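Local coordinates for protein PpBBE-like 1 D396N (Physcomitrella patens subsp. patens, PDB 6EO5) that oxidises cellobiose as a flavin-dependent oxidase of the berberine bridge enzyme-like family, with a bi-covalently attached FAD cofactor, at residues A[144-156]-A[197-211]. Residues are numbered along the deposited sequence; the frame is centred on the assembly and turned at random.
Sequences TVGIAGHALGGGW and IRGAGATSYGIVTQF. With FAD (flavin-adenine dinucleotide), chain C.
L152 of helix 147-153 meets G199, G201 and F211 of segment 197-211 inside the FAD-binding fold of the vanillyl-alcohol oxidase superfamily; segment 144-156 bonds the flavin, ribityl and phosphate parts of the cofactor and segment 197-211 the adenine, against which A148 and L152 also pack. Backbone bonds converge on the carbonyl of L152: G201 N donates to L152 O at 3.3 Å, tilted 28° out of the carbonyl plane, and G199 N adds a weak bond. Water 1 links the same oxygen, weakly, to A202 N. Apolar contacts line much of the L152 side chain. Its CG lies anti to the carbonyl carbon (chi1 -66°), which directs the branches between adenine and F211: CD1 lies 3.5 Å from C2A of the adenine, while CD2 approaches CE1 of F211 at 3.8 Å, near the plane of the ring, and also touches I197 CB and V208 CG2. G201 has no side chain facing L152; a CB there would come up against CD2. Cutting L152 back to an alanine removes both methyl branches and would probably open a gap between the F211 edge, I197 and the adenine C2A side. F211 also reaches A148 and A151 obliquely. Cofactor bonds divide by segment. G146 N and G149 N, at the N-terminal end of helix 147-153, hold the phosphate bearing O1P and O2P; W156 pairs through its backbone with FAD O2 and N3, and H150 ND1 is hydrogen-bonded to ribityl O2'. At the adenine, T203 N donates to N3A, V208 N reaches N1A, and N6A returns a nearly straight bond (175°) to V208 O at 3.0 Å.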
# COMPACT_ATOMS: atom_id res chain seq x y z
N THR A 144 -6.07 -2.22 -9.14
CA THR A 144 -5.51 -1.10 -9.89
C THR A 144 -4.32 -0.44 -9.19
O THR A 144 -3.76 0.51 -9.75
CB THR A 144 -6.58 -0.04 -10.18
OG1 THR A 144 -6.95 0.64 -8.98
CG2 THR A 144 -7.82 -0.68 -10.77
N VAL A 145 -3.90 -0.95 -8.02
CA VAL A 145 -2.77 -0.37 -7.30
C VAL A 145 -1.47 -0.68 -8.02
O VAL A 145 -1.28 -1.79 -8.54
CB VAL A 145 -2.74 -0.88 -5.85
CG1 VAL A 145 -1.36 -0.68 -5.21
CG2 VAL A 145 -3.80 -0.19 -5.03
N GLY A 146 -0.57 0.29 -8.06
CA GLY A 146 0.73 0.06 -8.67
C GLY A 146 1.63 -0.73 -7.73
O GLY A 146 1.61 -0.55 -6.52
N ILE A 147 2.43 -1.62 -8.32
CA ILE A 147 3.35 -2.43 -7.52
C ILE A 147 4.39 -1.55 -6.85
O ILE A 147 4.91 -1.89 -5.78
CB ILE A 147 4.00 -3.52 -8.38
CG1 ILE A 147 4.89 -4.43 -7.53
CG2 ILE A 147 4.79 -2.89 -9.49
CD1 ILE A 147 4.15 -5.16 -6.44
N ALA A 148 4.71 -0.41 -7.46
CA ALA A 148 5.85 0.42 -7.07
C ALA A 148 5.65 1.08 -5.71
O ALA A 148 6.37 0.76 -4.76
CB ALA A 148 6.11 1.48 -8.14
N GLY A 149 4.69 2.01 -5.61
CA GLY A 149 4.39 2.60 -4.32
C GLY A 149 4.06 1.55 -3.28
O GLY A 149 4.62 1.54 -2.18
N HIS A 150 3.16 0.62 -3.64
CA HIS A 150 2.80 -0.50 -2.78
C HIS A 150 4.03 -1.16 -2.17
O HIS A 150 4.17 -1.23 -0.94
CB HIS A 150 1.99 -1.50 -3.60
CG HIS A 150 1.29 -2.55 -2.78
ND1 HIS A 150 0.32 -2.25 -1.86
CD2 HIS A 150 1.41 -3.90 -2.79
CE1 HIS A 150 -0.12 -3.37 -1.32
NE2 HIS A 150 0.52 -4.39 -1.87
N ALA A 151 4.95 -1.63 -3.02
CA ALA A 151 6.11 -2.39 -2.56
C ALA A 151 7.11 -1.52 -1.80
O ALA A 151 7.72 -1.97 -0.82
CB ALA A 151 6.81 -3.07 -3.74
N LEU A 152 7.29 -0.27 -2.24
CA LEU A 152 8.26 0.61 -1.59
C LEU A 152 7.79 1.07 -0.21
O LEU A 152 8.60 1.60 0.56
CB LEU A 152 8.56 1.81 -2.49
CG LEU A 152 9.28 1.50 -3.82
CD1 LEU A 152 9.33 2.72 -4.70
CD2 LEU A 152 10.69 0.92 -3.61
N GLY A 153 6.51 0.88 0.13
CA GLY A 153 6.02 1.30 1.43
C GLY A 153 5.65 0.17 2.37
O GLY A 153 5.24 0.42 3.51
N GLY A 154 5.77 -1.07 1.90
CA GLY A 154 5.38 -2.22 2.69
C GLY A 154 4.52 -3.19 1.89
O GLY A 154 5.04 -4.06 1.19
N GLY A 155 3.21 -3.03 1.97
CA GLY A 155 2.32 -3.90 1.23
C GLY A 155 1.83 -5.10 2.02
O GLY A 155 2.54 -6.09 2.18
N TRP A 156 0.60 -5.00 2.52
CA TRP A 156 -0.05 -6.07 3.26
C TRP A 156 -1.16 -6.63 2.39
O TRP A 156 -1.97 -5.87 1.85
CB TRP A 156 -0.61 -5.54 4.58
CG TRP A 156 -1.17 -6.58 5.53
CD1 TRP A 156 -0.58 -7.05 6.68
CD2 TRP A 156 -2.43 -7.25 5.43
NE1 TRP A 156 -1.39 -7.98 7.29
CE2 TRP A 156 -2.54 -8.11 6.54
CE3 TRP A 156 -3.49 -7.20 4.52
CZ2 TRP A 156 -3.65 -8.93 6.76
CZ3 TRP A 156 -4.60 -8.01 4.73
CH2 TRP A 156 -4.67 -8.86 5.84
N ILE A 197 14.89 1.40 0.54
CA ILE A 197 13.76 1.26 -0.38
C ILE A 197 12.75 0.23 0.12
O ILE A 197 11.60 0.22 -0.35
CB ILE A 197 14.21 0.94 -1.82
CG1 ILE A 197 14.88 -0.44 -1.90
CG2 ILE A 197 15.14 2.01 -2.38
CD1 ILE A 197 13.91 -1.57 -2.27
N ARG A 198 13.14 -0.64 1.05
CA ARG A 198 12.23 -1.60 1.68
C ARG A 198 11.48 -0.93 2.84
O ARG A 198 11.67 -1.24 4.02
CB ARG A 198 13.01 -2.82 2.16
CG ARG A 198 13.38 -3.79 1.06
CD ARG A 198 14.85 -4.18 1.09
NE ARG A 198 15.14 -5.35 1.92
CZ ARG A 198 16.13 -5.41 2.82
NH1 ARG A 198 16.92 -4.37 3.01
NH2 ARG A 198 16.33 -6.52 3.51
N GLY A 199 10.59 -0.00 2.48
CA GLY A 199 9.82 0.71 3.49
C GLY A 199 9.79 2.22 3.34
O GLY A 199 8.82 2.87 3.77
N ALA A 200 10.84 2.82 2.76
CA ALA A 200 10.87 4.26 2.56
C ALA A 200 11.24 4.64 1.14
O ALA A 200 11.75 5.74 0.91
CB ALA A 200 11.83 4.92 3.56
N GLY A 201 10.99 3.77 0.16
CA GLY A 201 11.44 4.01 -1.20
C GLY A 201 10.61 4.98 -2.03
O GLY A 201 11.04 5.34 -3.13
N ALA A 202 9.45 5.41 -1.55
CA ALA A 202 8.62 6.29 -2.37
C ALA A 202 9.33 7.62 -2.67
O ALA A 202 9.58 8.42 -1.76
CB ALA A 202 7.28 6.56 -1.68
N THR A 203 9.69 7.84 -3.95
CA THR A 203 10.27 9.08 -4.46
C THR A 203 11.64 9.42 -3.88
O THR A 203 12.57 9.74 -4.64
CB THR A 203 9.31 10.25 -4.21
OG1 THR A 203 8.23 10.20 -5.15
CG2 THR A 203 10.04 11.60 -4.34
N SER A 204 11.81 9.30 -2.56
CA SER A 204 12.86 10.03 -1.84
C SER A 204 14.27 9.72 -2.33
O SER A 204 15.17 10.53 -2.11
CB SER A 204 12.77 9.75 -0.34
OG SER A 204 11.67 10.43 0.25
N TYR A 205 14.50 8.56 -2.97
CA TYR A 205 15.84 8.14 -3.35
C TYR A 205 16.02 7.97 -4.85
O TYR A 205 17.08 7.50 -5.28
CB TYR A 205 16.21 6.83 -2.65
CG TYR A 205 16.20 6.95 -1.15
CD1 TYR A 205 15.04 6.71 -0.42
CD2 TYR A 205 17.33 7.34 -0.46
CE1 TYR A 205 15.02 6.84 0.96
CE2 TYR A 205 17.33 7.48 0.93
CZ TYR A 205 16.17 7.22 1.63
OH TYR A 205 16.16 7.35 3.00
N GLY A 206 15.05 8.35 -5.66
CA GLY A 206 15.17 8.19 -7.09
C GLY A 206 14.00 7.44 -7.65
O GLY A 206 13.01 7.15 -6.95
N ILE A 207 14.10 7.09 -8.93
CA ILE A 207 12.99 6.51 -9.68
C ILE A 207 13.32 5.04 -9.92
O ILE A 207 14.16 4.72 -10.76
CB ILE A 207 12.76 7.26 -10.99
CG1 ILE A 207 12.46 8.73 -10.69
CG2 ILE A 207 11.65 6.59 -11.79
CD1 ILE A 207 12.14 9.56 -11.87
N VAL A 208 12.66 4.15 -9.17
CA VAL A 208 12.82 2.72 -9.39
C VAL A 208 12.25 2.36 -10.75
O VAL A 208 11.12 2.74 -11.09
CB VAL A 208 12.14 1.92 -8.27
CG1 VAL A 208 12.14 0.42 -8.60
CG2 VAL A 208 12.84 2.16 -6.94
N THR A 209 13.04 1.64 -11.55
CA THR A 209 12.58 1.21 -12.87
C THR A 209 12.16 -0.25 -12.91
O THR A 209 11.27 -0.59 -13.70
CB THR A 209 13.68 1.44 -13.92
OG1 THR A 209 14.89 0.82 -13.47
CG2 THR A 209 13.90 2.93 -14.13
N GLN A 210 12.75 -1.11 -12.09
CA GLN A 210 12.26 -2.48 -12.02
C GLN A 210 12.54 -3.08 -10.65
O GLN A 210 13.44 -2.66 -9.92
CB GLN A 210 12.86 -3.35 -13.13
CG GLN A 210 14.32 -3.72 -12.96
CD GLN A 210 14.71 -4.86 -13.88
OE1 GLN A 210 14.13 -5.02 -14.96
NE2 GLN A 210 15.67 -5.67 -13.45
N PHE A 211 11.73 -4.09 -10.32
CA PHE A 211 11.86 -4.89 -9.11
C PHE A 211 12.23 -6.32 -9.46
O PHE A 211 11.86 -6.84 -10.52
CB PHE A 211 10.54 -4.92 -8.34
CG PHE A 211 10.16 -3.64 -7.71
CD1 PHE A 211 10.57 -3.33 -6.43
CD2 PHE A 211 9.34 -2.74 -8.39
CE1 PHE A 211 10.21 -2.14 -5.83
CE2 PHE A 211 8.97 -1.54 -7.79
CZ PHE A 211 9.40 -1.25 -6.51
PA FAD C . 1.46 6.15 -6.41
O1A FAD C . 0.56 7.31 -6.02
O2A FAD C . 1.75 6.14 -7.89
O5B FAD C . 2.83 6.08 -5.56
C5B FAD C . 2.86 6.36 -4.17
C4B FAD C . 4.21 6.94 -3.77
O4B FAD C . 5.26 6.12 -4.25
C3B FAD C . 4.44 8.32 -4.34
O3B FAD C . 5.24 9.06 -3.44
C2B FAD C . 5.24 8.04 -5.59
O2B FAD C . 6.01 9.14 -5.98
C1B FAD C . 6.08 6.84 -5.16
N9A FAD C . 6.46 6.05 -6.35
C8A FAD C . 5.61 5.55 -7.31
N7A FAD C . 6.34 4.91 -8.25
C5A FAD C . 7.64 5.00 -7.91
C6A FAD C . 8.80 4.53 -8.51
N6A FAD C . 8.71 3.85 -9.65
N1A FAD C . 10.02 4.77 -7.93
C2A FAD C . 10.09 5.48 -6.75
N3A FAD C . 8.94 5.95 -6.15
C4A FAD C . 7.74 5.72 -6.72
N1 FAD C . -2.17 -0.88 0.82
C2 FAD C . -1.87 -2.16 1.30
O2 FAD C . -0.81 -2.41 1.91
N3 FAD C . -2.76 -3.19 1.08
C4 FAD C . -3.95 -2.96 0.41
O4 FAD C . -4.72 -3.90 0.21
C4X FAD C . -4.25 -1.70 -0.07
N5 FAD C . -5.41 -1.49 -0.78
C5X FAD C . -5.57 -0.33 -1.52
C6 FAD C . -6.68 -0.19 -2.35
C7 FAD C . -6.83 0.90 -3.21
C7M FAD C . -8.05 1.00 -4.11
C8 FAD C . -5.88 1.94 -3.15
C8M FAD C . -6.04 3.20 -3.97
C9 FAD C . -4.81 1.82 -2.24
C9A FAD C . -4.62 0.69 -1.43
N10 FAD C . -3.59 0.56 -0.49
C10 FAD C . -3.34 -0.66 0.10
C1' FAD C . -2.57 1.63 -0.31
C2' FAD C . -1.42 1.39 -1.29
O2' FAD C . -0.54 0.38 -0.87
C3' FAD C . -0.65 2.68 -1.45
O3' FAD C . -1.57 3.64 -1.92
C4' FAD C . 0.51 2.49 -2.42
O4' FAD C . 1.57 3.35 -2.04
C5' FAD C . 0.07 2.74 -3.86
O5' FAD C . 1.13 2.69 -4.79
P FAD C . 0.89 3.32 -6.26
O1P FAD C . 2.09 3.03 -7.13
O2P FAD C . -0.40 2.88 -6.90
O3P FAD C . 0.62 4.87 -5.93
O HOH W 1 7.85 4.30 0.65